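Side-chain contacts in uncharacterized protein (Singapore grouper iridovirus, PDB 3RJ2), which binds histone H3 and may thereby influence host chromatin: residues E10-N13 with K17-T20; I21-N26 with Y30-T35; T70-N75 with G84-P89; H112-Y115 with E121-R124. All blocks are in the same frame, centred on the assembly; numbering follows the deposited sequence.

How the contacts relate
The four contacts follow one another along the chain, and all belong to a sandwich of two beta-sheets. Contacts 1 and 4 are hairpins at the ends of the antiparallel and the mixed sheet. Contacts 2 and 3 bridge the sheets, with centres about 17 Å apart on opposite sides of the chain's centre. Contact 2 links the hairpins: it shares strand 18-22 with contact 1, whose Phe11 packs on Trp34, and its strand 31-37 neighbours strand 111-116 of contact 4; the centres of contacts 2 and 4 lie about 9 Å apart. Contacts 1 and 4 do not touch, their centres lying about 24 Å apart. The domain thus combines in-sheet pairing with packing between sheets.

Contact 1 (E10-N13 with K17-T20); sequences EFVN and KKTT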
loop_
_atom_site.group_PDB
_atom_site.type_symbol
_atom_site.label_atom_id
_atom_site.label_comp_id
_atom_site.label_asym_id
_atom_site.label_seq_id
_atom_site.Cartn_x
_atom_site.Cartn_y
_atom_site.Cartn_z
ATOM N N GLU A 10 8.912 0.236 6.600
ATOM C CA GLU A 10 9.790 -0.714 7.287
ATOM C C GLU A 10 9.005 -1.964 7.687
ATOM O O GLU A 10 8.184 -1.927 8.596
ATOM C CB GLU A 10 10.434 -0.105 8.537
ATOM C CG GLU A 10 11.449 0.983 8.268
ATOM C CD GLU A 10 12.155 1.496 9.543
ATOM O OE1 GLU A 10 11.608 1.333 10.661
ATOM O OE2 GLU A 10 13.266 2.071 9.412
ATOM N N PHE A 11 9.270 -3.056 6.984
ATOM C CA PHE A 11 8.732 -4.361 7.307
ATOM C C PHE A 11 9.698 -5.035 8.247
ATOM O O PHE A 11 10.888 -5.102 7.963
ATOM C CB PHE A 11 8.534 -5.191 6.047
ATOM C CG PHE A 11 7.351 -4.766 5.239
ATOM C CD1 PHE A 11 7.503 -3.909 4.162
ATOM C CD2 PHE A 11 6.077 -5.204 5.574
ATOM C CE1 PHE A 11 6.413 -3.504 3.422
ATOM C CE2 PHE A 11 4.975 -4.806 4.830
ATOM C CZ PHE A 11 5.142 -3.951 3.756
ATOM N N VAL A 12 9.181 -5.489 9.384
ATOM C CA VAL A 12 9.997 -6.068 10.458
ATOM C C VAL A 12 9.662 -7.544 10.576
ATOM O O VAL A 12 8.491 -7.891 10.642
ATOM C CB VAL A 12 9.719 -5.356 11.820
ATOM C CG1 VAL A 12 10.741 -5.760 12.878
ATOM C CG2 VAL A 12 9.712 -3.850 11.649
ATOM N N ASN A 13 10.675 -8.417 10.573
ATOM C CA ASN A 13 10.427 -9.848 10.782
ATOM C C ASN A 13 10.326 -10.206 12.271
ATOM O O ASN A 13 10.340 -9.309 13.111
ATOM C CB ASN A 13 11.425 -10.727 10.003
ATOM C CG ASN A 13 12.847 -10.704 10.588
ATOM O OD1 ASN A 13 13.100 -10.139 11.655
ATOM N ND2 ASN A 13 13.779 -11.335 9.876
ATOM N N LYS A 17 14.685 -7.712 12.479
ATOM C CA LYS A 17 15.440 -7.228 11.339
ATOM C C LYS A 17 14.462 -6.474 10.444
ATOM O O LYS A 17 13.366 -6.970 10.166
ATOM C CB LYS A 17 16.078 -8.387 10.583
ATOM C CG LYS A 17 17.015 -7.965 9.472
ATOM C CD LYS A 17 17.115 -9.043 8.400
ATOM C CE LYS A 17 15.817 -9.124 7.604
ATOM N NZ LYS A 17 15.779 -10.229 6.607
ATOM N N LYS A 18 14.840 -5.272 10.024
ATOM C CA LYS A 18 13.948 -4.422 9.223
ATOM C C LYS A 18 14.314 -4.408 7.749
ATOM O O LYS A 18 15.484 -4.363 7.386
ATOM C CB LYS A 18 13.885 -2.992 9.781
ATOM C CG LYS A 18 13.364 -2.950 11.211
ATOM C CD LYS A 18 13.240 -1.533 11.771
ATOM C CE LYS A 18 14.561 -1.020 12.319
ATOM N NZ LYS A 18 14.344 0.119 13.251
ATOM N N THR A 19 13.295 -4.466 6.907
ATOM C CA THR A 19 13.467 -4.326 5.471
ATOM C C THR A 19 12.749 -3.035 5.084
ATOM O O THR A 19 11.540 -2.889 5.269
ATOM C CB THR A 19 12.888 -5.550 4.720
ATOM O OG1 THR A 19 13.598 -6.735 5.112
ATOM C CG2 THR A 19 12.966 -5.387 3.190
ATOM N N THR A 20 13.519 -2.078 4.591
ATOM C CA THR A 20 12.963 -0.797 4.213
ATOM C C THR A 20 12.641 -0.781 2.727
ATOM O O THR A 20 13.443 -1.222 1.899
ATOM C CB THR A 20 13.902 0.358 4.591
ATOM O OG1 THR A 20 14.219 0.259 5.986
ATOM C CG2 THR A 20 13.230 1.712 4.322
#
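Phe11 and Thr19 are the hydrogen-bonded pair of a beta hairpin, formed where strand 6-12 turns back into strand 18-22 at the edge of the four-stranded sheet. The tight part is here. Thr19 N gives a nearly straight bond to Phe11 O at 2.7 Å, and Phe11 N returns one to Thr19 O at 2.8 Å. A buried aromatic suits the inner face: the Phe11 ring leads away from Thr19 to meet Tyr36 and Tyr42. Thr19, beta-branched and so at ease in an extended strand, follows it on that face.

The other face is loose and looks to solvent. Lys18 lays its aliphatic part alongside Val12, with CG 3.8 Å from Val12 CG2, then bends at chi3. Its NZ forms a long salt bridge, 4.0 Å from Glu10 OE1, which has a second long, weak ion pair with Arg46. Glu10 and Thr20 lie side by side, with Glu10 CG 3.7 Å from Thr20 OG1.

At the turn, asparagine suits its place because its amide can do two jobs. Asn13 ND2 bonds to Glu40, which also takes the charge of Lys17, while OD1 accepts Thr15 N and Lys17 N, the latter 3.0 Å from OD1 and 40° out of the amide's carbonyl plane.

Contact 2 (I21-N26 with Y30-T35); sequences ILVNEN and YCWIWT
Ile21 begins the contact by pressing its CG2 branch against the six-membered part of the Trp34 indole, 3.8 Å from CZ2. CD1 of Ile21 reaches the same ring atom more distantly, so both branches touch this corner of the indole obliquely. The next residue points to the opposite side of the strand, and the chain comes back inward at Val23.

Val23 is the centre of the contact, because its two methyls serve two different tryptophans. With CG1 anti to the backbone N (chi1 178°), that methyl drops onto the benzo ring of Trp32, 3.6 Å from the ring centroid and 3.4 Å from CH2. CG2 sits over a face of Trp34, 3.6 Å from the centroid of the five-membered ring and only 4° off its normal. Both are CH-pi contacts, and a beta-branched residue suits this wedge because its methyls diverge from a single CB.

Asn24 follows, with CB 3.7 Å from Trp32 NE1 and its amide plane turned 65° from the indole. Three buried donors find acceptors nearby: Ile5 O takes both Trp32 NE1 and Asn24 ND2, the latter also bonding to Trp27 O, and Glu117 takes Trp34 NE1. Strand 18-22 and the chain just beyond it thus pack on strand 31-37 of the other sheet, as in the aromatic-aliphatic core of a beta sandwich.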
loop_
_atom_site.group_PDB
_atom_site.type_symbol
_atom_site.label_atom_id
_atom_site.label_comp_id
_atom_site.label_asym_id
_atom_site.label_seq_id
_atom_site.Cartn_x
_atom_site.Cartn_y
_atom_site.Cartn_z
ATOM N N ILE A 21 11.447 -0.299 2.406
ATOM C CA ILE A 21 11.043 -0.107 1.031
ATOM C C ILE A 21 10.520 1.309 0.886
ATOM O O ILE A 21 9.715 1.762 1.692
ATOM C CB ILE A 21 9.983 -1.140 0.617
ATOM C CG1 ILE A 21 10.597 -2.547 0.662
ATOM C CG2 ILE A 21 9.427 -0.823 -0.775
ATOM C CD1 ILE A 21 9.631 -3.638 0.525
ATOM N N LEU A 22 11.004 2.017 -0.129
ATOM C CA LEU A 22 10.545 3.370 -0.387
ATOM C C LEU A 22 9.654 3.314 -1.617
ATOM O O LEU A 22 10.137 3.089 -2.720
ATOM C CB LEU A 22 11.740 4.305 -0.624
ATOM C CG LEU A 22 11.717 5.743 -0.096
ATOM C CD1 LEU A 22 12.827 6.567 -0.760
ATOM C CD2 LEU A 22 10.386 6.420 -0.288
ATOM N N VAL A 23 8.356 3.519 -1.443
ATOM C CA VAL A 23 7.432 3.343 -2.569
ATOM C C VAL A 23 7.596 4.290 -3.780
ATOM O O VAL A 23 7.963 3.828 -4.865
ATOM C CB VAL A 23 5.972 3.178 -2.123
ATOM C CG1 VAL A 23 5.088 3.049 -3.330
ATOM C CG2 VAL A 23 5.853 1.919 -1.260
ATOM N N ASN A 24 7.360 5.585 -3.638
ATOM C CA ASN A 24 7.391 6.442 -4.833
ATOM C C ASN A 24 8.476 7.546 -4.859
ATOM O O ASN A 24 8.500 8.395 -3.996
ATOM C CB ASN A 24 5.989 7.037 -5.022
ATOM C CG ASN A 24 5.941 8.134 -6.055
ATOM O OD1 ASN A 24 6.569 8.043 -7.107
ATOM N ND2 ASN A 24 5.175 9.177 -5.768
ATOM N N GLU A 25 9.362 7.559 -5.849
ATOM C CA GLU A 25 10.291 8.714 -5.999
ATOM C C GLU A 25 10.332 9.382 -7.381
ATOM O O GLU A 25 10.719 8.757 -8.371
ATOM C CB GLU A 25 11.728 8.388 -5.585
ATOM C CG GLU A 25 11.887 7.757 -4.229
ATOM C CD GLU A 25 11.897 6.251 -4.319
ATOM O OE1 GLU A 25 10.809 5.659 -4.498
ATOM O OE2 GLU A 25 12.998 5.664 -4.225
ATOM N N ASN A 26 9.922 10.643 -7.456
ATOM C CA ASN A 26 9.120 11.295 -6.425
ATOM C C ASN A 26 7.872 11.662 -7.194
ATOM O O ASN A 26 7.361 12.785 -7.099
ATOM C CB ASN A 26 9.832 12.542 -5.877
ATOM C CG ASN A 26 9.320 12.974 -4.499
ATOM O OD1 ASN A 26 8.192 13.463 -4.356
ATOM N ND2 ASN A 26 10.165 12.820 -3.484
ATOM N N TYR A 30 -0.123 11.257 -9.565
ATOM C CA TYR A 30 -1.139 11.273 -8.524
ATOM C C TYR A 30 -1.337 9.911 -7.811
ATOM O O TYR A 30 -0.391 9.431 -7.160
ATOM C CB TYR A 30 -2.407 11.943 -9.083
ATOM C CG TYR A 30 -2.249 13.465 -9.240
ATOM C CD1 TYR A 30 -3.060 14.349 -8.510
ATOM C CD2 TYR A 30 -1.272 14.022 -10.093
ATOM C CE1 TYR A 30 -2.921 15.743 -8.632
ATOM C CE2 TYR A 30 -1.120 15.413 -10.219
ATOM C CZ TYR A 30 -1.950 16.269 -9.483
ATOM O OH TYR A 30 -1.825 17.647 -9.588
ATOM N N CYS A 31 -2.523 9.300 -7.922
ATOM C CA CYS A 31 -2.812 8.011 -7.268
ATOM C C CYS A 31 -1.979 6.848 -7.805
ATOM O O CYS A 31 -1.718 6.756 -9.006
ATOM C CB CYS A 31 -4.278 7.640 -7.410
ATOM S SG CYS A 31 -5.363 8.677 -6.503
ATOM N N TRP A 32 -1.556 5.974 -6.902
ATOM C CA TRP A 32 -0.913 4.723 -7.284
ATOM C C TRP A 32 -1.366 3.562 -6.409
ATOM O O TRP A 32 -2.027 3.758 -5.389
ATOM C CB TRP A 32 0.619 4.850 -7.325
ATOM C CG TRP A 32 1.254 5.468 -6.105
ATOM C CD1 TRP A 32 1.774 6.737 -6.003
ATOM C CD2 TRP A 32 1.466 4.847 -4.831
ATOM N NE1 TRP A 32 2.273 6.942 -4.746
ATOM C CE2 TRP A 32 2.102 5.803 -4.004
ATOM C CE3 TRP A 32 1.177 3.577 -4.303
ATOM C CZ2 TRP A 32 2.443 5.538 -2.666
ATOM C CZ3 TRP A 32 1.518 3.312 -2.970
ATOM C CH2 TRP A 32 2.148 4.289 -2.173
ATOM N N ILE A 33 -1.038 2.352 -6.854
ATOM C CA ILE A 33 -1.266 1.127 -6.095
ATOM C C ILE A 33 0.078 0.428 -6.056
ATOM O O ILE A 33 0.838 0.455 -7.030
ATOM C CB ILE A 33 -2.336 0.224 -6.752
ATOM C CG1 ILE A 33 -3.675 0.962 -6.843
ATOM C CG2 ILE A 33 -2.507 -1.078 -5.980
ATOM C CD1 ILE A 33 -4.714 0.236 -7.693
ATOM N N TRP A 34 0.384 -0.157 -4.907
ATOM C CA TRP A 34 1.634 -0.848 -4.702
ATOM C C TRP A 34 1.363 -2.243 -4.150
ATOM O O TRP A 34 0.588 -2.403 -3.207
ATOM C CB TRP A 34 2.496 -0.031 -3.749
ATOM C CG TRP A 34 3.785 -0.637 -3.329
ATOM C CD1 TRP A 34 4.961 -0.640 -4.028
ATOM C CD2 TRP A 34 4.052 -1.296 -2.083
ATOM N NE1 TRP A 34 5.944 -1.284 -3.296
ATOM C CE2 TRP A 34 5.411 -1.687 -2.096
ATOM C CE3 TRP A 34 3.265 -1.618 -0.960
ATOM C CZ2 TRP A 34 6.014 -2.365 -1.011
ATOM C CZ3 TRP A 34 3.871 -2.299 0.124
ATOM C CH2 TRP A 34 5.230 -2.652 0.083
ATOM N N THR A 35 1.996 -3.235 -4.767
ATOM C CA THR A 35 1.911 -4.637 -4.354
ATOM C C THR A 35 3.290 -5.212 -4.003
ATOM O O THR A 35 4.249 -5.041 -4.747
ATOM C CB THR A 35 1.287 -5.510 -5.470
ATOM O OG1 THR A 35 0.017 -4.963 -5.831
ATOM C CG2 THR A 35 1.083 -6.950 -4.986
#

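Contact 3 (T70-N75 with G84-P89); sequences THTHLN and GSLAVP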
loop_
_atom_site.group_PDB
_atom_site.type_symbol
_atom_site.label_atom_id
_atom_site.label_comp_id
_atom_site.label_asym_id
_atom_site.label_seq_id
_atom_site.Cartn_x
_atom_site.Cartn_y
_atom_site.Cartn_z
ATOM N N THR A 70 -7.282 -8.977 5.491
ATOM C CA THR A 70 -7.702 -7.803 6.242
ATOM C C THR A 70 -7.104 -6.529 5.635
ATOM O O THR A 70 -6.144 -6.595 4.866
ATOM C CB THR A 70 -7.298 -7.927 7.731
ATOM O OG1 THR A 70 -8.058 -7.009 8.518
ATOM C CG2 THR A 70 -5.804 -7.679 7.934
ATOM N N HIS A 71 -7.690 -5.386 5.981
ATOM C CA HIS A 71 -7.161 -4.083 5.584
ATOM C C HIS A 71 -7.271 -3.081 6.725
ATOM O O HIS A 71 -8.033 -3.292 7.684
ATOM C CB HIS A 71 -7.881 -3.552 4.335
ATOM C CG HIS A 71 -9.270 -3.054 4.593
ATOM N ND1 HIS A 71 -10.350 -3.899 4.720
ATOM C CD2 HIS A 71 -9.754 -1.797 4.742
ATOM C CE1 HIS A 71 -11.441 -3.181 4.949
ATOM N NE2 HIS A 71 -11.105 -1.903 4.967
ATOM N N THR A 72 -6.483 -2.013 6.620
ATOM C CA THR A 72 -6.574 -0.864 7.510
ATOM C C THR A 72 -6.585 0.376 6.610
ATOM O O THR A 72 -5.986 0.366 5.533
ATOM C CB THR A 72 -5.362 -0.793 8.507
ATOM O OG1 THR A 72 -5.225 -2.032 9.215
ATOM C CG2 THR A 72 -5.551 0.309 9.535
ATOM N N HIS A 73 -7.274 1.426 7.037
ATOM C CA HIS A 73 -7.130 2.741 6.395
ATOM C C HIS A 73 -6.191 3.590 7.197
ATOM O O HIS A 73 -6.271 3.622 8.428
ATOM C CB HIS A 73 -8.459 3.485 6.287
ATOM C CG HIS A 73 -9.443 2.824 5.387
ATOM N ND1 HIS A 73 -10.768 2.666 5.727
ATOM C CD2 HIS A 73 -9.293 2.250 4.175
ATOM C CE1 HIS A 73 -11.395 2.029 4.755
ATOM N NE2 HIS A 73 -10.522 1.764 3.800
ATOM N N LEU A 74 -5.301 4.276 6.497
ATOM C CA LEU A 74 -4.466 5.319 7.086
ATOM C C LEU A 74 -5.105 6.686 6.794
ATOM O O LEU A 74 -5.259 7.065 5.636
ATOM C CB LEU A 74 -3.044 5.233 6.526
ATOM C CG LEU A 74 -2.401 3.833 6.522
ATOM C CD1 LEU A 74 -0.969 3.906 6.055
ATOM C CD2 LEU A 74 -2.487 3.141 7.890
ATOM N N ASN A 75 -5.501 7.399 7.850
ATOM C CA ASN A 75 -6.135 8.705 7.719
ATOM C C ASN A 75 -5.193 9.842 8.149
ATOM O O ASN A 75 -4.714 9.861 9.288
ATOM C CB ASN A 75 -7.425 8.719 8.532
ATOM C CG ASN A 75 -8.481 7.795 7.946
ATOM O OD1 ASN A 75 -8.903 7.974 6.813
ATOM N ND2 ASN A 75 -8.903 6.805 8.713
ATOM N N GLY A 84 3.263 5.759 11.810
ATOM C CA GLY A 84 2.663 4.808 12.710
ATOM C C GLY A 84 3.101 3.414 12.368
ATOM O O GLY A 84 3.993 3.210 11.554
ATOM N N SER A 85 2.467 2.443 13.000
ATOM C CA SER A 85 2.781 1.074 12.693
ATOM C C SER A 85 1.530 0.237 12.696
ATOM O O SER A 85 0.500 0.639 13.240
ATOM C CB SER A 85 3.851 0.517 13.638
ATOM O OG SER A 85 3.382 0.503 14.958
ATOM N N LEU A 86 1.651 -0.919 12.059
ATOM C CA LEU A 86 0.562 -1.845 11.792
ATOM C C LEU A 86 1.039 -3.268 12.020
ATOM O O LEU A 86 2.129 -3.638 11.556
ATOM C CB LEU A 86 0.189 -1.777 10.314
ATOM C CG LEU A 86 -1.082 -1.144 9.800
ATOM C CD1 LEU A 86 -1.252 -1.728 8.411
ATOM C CD2 LEU A 86 -2.294 -1.503 10.701
ATOM N N ALA A 87 0.208 -4.075 12.664
ATOM C CA ALA A 87 0.507 -5.487 12.802
ATOM C C ALA A 87 0.299 -6.182 11.456
ATOM O O ALA A 87 -0.640 -5.882 10.751
ATOM C CB ALA A 87 -0.364 -6.116 13.888
ATOM N N VAL A 88 1.212 -7.078 11.100
ATOM C CA VAL A 88 1.089 -7.898 9.901
ATOM C C VAL A 88 0.482 -9.254 10.322
ATOM O O VAL A 88 0.998 -9.908 11.232
ATOM C CB VAL A 88 2.475 -8.082 9.207
ATOM C CG1 VAL A 88 2.352 -8.926 7.961
ATOM C CG2 VAL A 88 3.116 -6.714 8.863
ATOM N N PRO A 89 -0.640 -9.665 9.693
ATOM C CA PRO A 89 -1.282 -10.943 10.023
ATOM C C PRO A 89 -0.331 -12.139 9.871
ATOM O O PRO A 89 0.536 -12.127 8.991
ATOM C CB PRO A 89 -2.410 -11.051 8.984
ATOM C CG PRO A 89 -2.689 -9.661 8.551
ATOM C CD PRO A 89 -1.396 -8.907 8.674
#
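Thr72 and Leu86 form the closer of two side-chain meetings between strand 68-75 and strand 81-87 with the loop that follows it. The two strands face each other from different sheets of the beta sandwich. No hydrogen bond crosses the gap, and the facing CA atoms of Thr72 and Leu86 are 8.4 Å apart, as befits layers joined through side chains.

One kind of contact is methyl against hydroxyl. Leu86 slides past Thr72 in the opposite direction, bringing CD2 to 3.3 Å from Thr72 OG1 and 3.8 Å from Thr72 CB. Leucine suits the position because its branched end spans the gap.

The other is purely apolar. Thr70 has its methyl lodged between the backbone N and the carbonyl carbon, while OG1 lies anti to the N (chi1 -162°), and CG2 thereby meets Pro89 CG at 3.7 Å. The proline ring is a compact apolar surface for that methyl, and it also touches Phe61.

The touching parts, 70-72 and 86-89, run in nearly opposite directions. Strand 68-75 is bonded to strand 56-62 along the rim of the mixed sheet, and strand 81-87 to strand 44-50 along the rim of the antiparallel one.

Contact 4 (H112-Y115 with E121-R124); sequences HMHY and EQIR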
loop_
_atom_site.group_PDB
_atom_site.type_symbol
_atom_site.label_atom_id
_atom_site.label_comp_id
_atom_site.label_asym_id
_atom_site.label_seq_id
_atom_site.Cartn_x
_atom_site.Cartn_y
_atom_site.Cartn_z
ATOM N N HIS A 112 -3.071 5.837 -12.269
ATOM C CA HIS A 112 -2.311 5.573 -13.497
ATOM C C HIS A 112 -1.042 4.768 -13.320
ATOM O O HIS A 112 -0.346 4.491 -14.297
ATOM C CB HIS A 112 -2.019 6.867 -14.273
ATOM C CG HIS A 112 -3.201 7.369 -15.045
ATOM N ND1 HIS A 112 -3.423 8.708 -15.282
ATOM C CD2 HIS A 112 -4.244 6.709 -15.602
ATOM C CE1 HIS A 112 -4.541 8.848 -15.968
ATOM N NE2 HIS A 112 -5.061 7.650 -16.170
ATOM N N MET A 113 -0.755 4.377 -12.085
ATOM C CA MET A 113 0.497 3.682 -11.763
ATOM C C MET A 113 0.249 2.518 -10.809
ATOM O O MET A 113 -0.447 2.678 -9.810
ATOM C CB MET A 113 1.469 4.680 -11.130
ATOM C CG MET A 113 2.823 4.127 -10.764
ATOM S SD MET A 113 3.870 3.696 -12.162
ATOM C CE MET A 113 3.907 5.249 -13.075
ATOM N N HIS A 114 0.798 1.348 -11.143
ATOM C CA HIS A 114 0.892 0.234 -10.211
ATOM C C HIS A 114 2.359 -0.126 -10.029
ATOM O O HIS A 114 3.047 -0.463 -11.000
ATOM C CB HIS A 114 0.078 -0.984 -10.680
ATOM C CG HIS A 114 0.318 -2.227 -9.871
ATOM N ND1 HIS A 114 -0.035 -2.336 -8.540
ATOM C CD2 HIS A 114 0.878 -3.415 -10.208
ATOM C CE1 HIS A 114 0.292 -3.534 -8.096
ATOM N NE2 HIS A 114 0.843 -4.210 -9.089
ATOM N N TYR A 115 2.835 -0.044 -8.793
ATOM C CA TYR A 115 4.191 -0.464 -8.474
ATOM C C TYR A 115 4.203 -1.915 -8.021
ATOM O O TYR A 115 3.595 -2.261 -7.016
ATOM C CB TYR A 115 4.804 0.420 -7.384
ATOM C CG TYR A 115 5.044 1.859 -7.781
ATOM C CD1 TYR A 115 6.014 2.198 -8.732
ATOM C CD2 TYR A 115 4.323 2.888 -7.188
ATOM C CE1 TYR A 115 6.246 3.533 -9.087
ATOM C CE2 TYR A 115 4.547 4.228 -7.532
ATOM C CZ TYR A 115 5.511 4.540 -8.483
ATOM O OH TYR A 115 5.731 5.858 -8.828
ATOM N N GLU A 121 7.434 -1.153 -12.235
ATOM C CA GLU A 121 6.279 -0.278 -12.382
ATOM C C GLU A 121 5.456 -0.577 -13.650
ATOM O O GLU A 121 6.000 -0.861 -14.724
ATOM C CB GLU A 121 6.741 1.184 -12.283
ATOM C CG GLU A 121 6.454 2.071 -13.476
ATOM C CD GLU A 121 7.321 3.327 -13.488
ATOM O OE1 GLU A 121 8.551 3.194 -13.297
ATOM O OE2 GLU A 121 6.776 4.447 -13.691
ATOM N N GLN A 122 4.139 -0.552 -13.501
ATOM C CA GLN A 122 3.242 -0.732 -14.624
ATOM C C GLN A 122 2.366 0.508 -14.793
ATOM O O GLN A 122 1.682 0.926 -13.858
ATOM C CB GLN A 122 2.355 -1.969 -14.434
ATOM C CG GLN A 122 3.004 -3.335 -14.764
ATOM C CD GLN A 122 3.634 -4.026 -13.550
ATOM O OE1 GLN A 122 3.496 -3.572 -12.412
ATOM N NE2 GLN A 122 4.334 -5.132 -13.797
ATOM N N ILE A 123 2.389 1.097 -15.980
ATOM C CA ILE A 123 1.491 2.197 -16.283
ATOM C C ILE A 123 0.193 1.625 -16.837
ATOM O O ILE A 123 0.174 0.957 -17.878
ATOM C CB ILE A 123 2.111 3.247 -17.241
ATOM C CG1 ILE A 123 3.154 4.086 -16.505
ATOM C CG2 ILE A 123 1.034 4.198 -17.786
ATOM C CD1 ILE A 123 4.497 3.448 -16.387
ATOM N N ARG A 124 -0.888 1.873 -16.109
ATOM C CA ARG A 124 -2.189 1.375 -16.498
ATOM C C ARG A 124 -3.305 2.149 -15.828
ATOM O O ARG A 124 -3.106 2.770 -14.792
ATOM C CB ARG A 124 -2.323 -0.128 -16.193
ATOM C CG ARG A 124 -2.098 -0.524 -14.733
ATOM C CD ARG A 124 -2.718 -1.884 -14.443
ATOM N NE ARG A 124 -4.165 -1.881 -14.691
ATOM C CZ ARG A 124 -4.910 -2.970 -14.859
ATOM N NH1 ARG A 124 -4.367 -4.182 -14.813
ATOM N NH2 ARG A 124 -6.205 -2.847 -15.092
#
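His114 O takes the shortest polar bond here, from Gln122 N at 2.7 Å, nearly straight at 170°, and Glu121 CA adds a weaker CA-H...O contact to the same oxygen. The return bond runs from His114 N to Gln122 O at 2.9 Å, so His114 and Gln122 form a hydrogen-bonded pair of the antiparallel hairpin made by strands 111-116 and 120-123. Toward its open end the pairing slackens: Arg124 N meets His112 O at 3.2 Å.

Met113, Tyr115, Glu121 and Ile123 share one face. Met113, bent at chi2 and chi3, curls toward the neighbouring strand so that CE lies 3.7 Å from Ile123 CG1 and SD rests against Glu121 CG; an unbranched, flexible methionine can follow such a path. Its CG lies 3.5 Å above the Tyr115 ring, offset toward the rim. Glu121 CB runs alongside Tyr115, 3.8 Å from CD1, using the aliphatic part of a charged side chain at the exposed edge. On its other side strand 111-116 is bonded to strand 31-37, and the Tyr115 ring meets Trp32 edge-to-face.

The three hydrogen bonds across the contact, two of them short, are all main-chain, so the pairing of this edge strand rests on the backbone, with Met113 supplementing it.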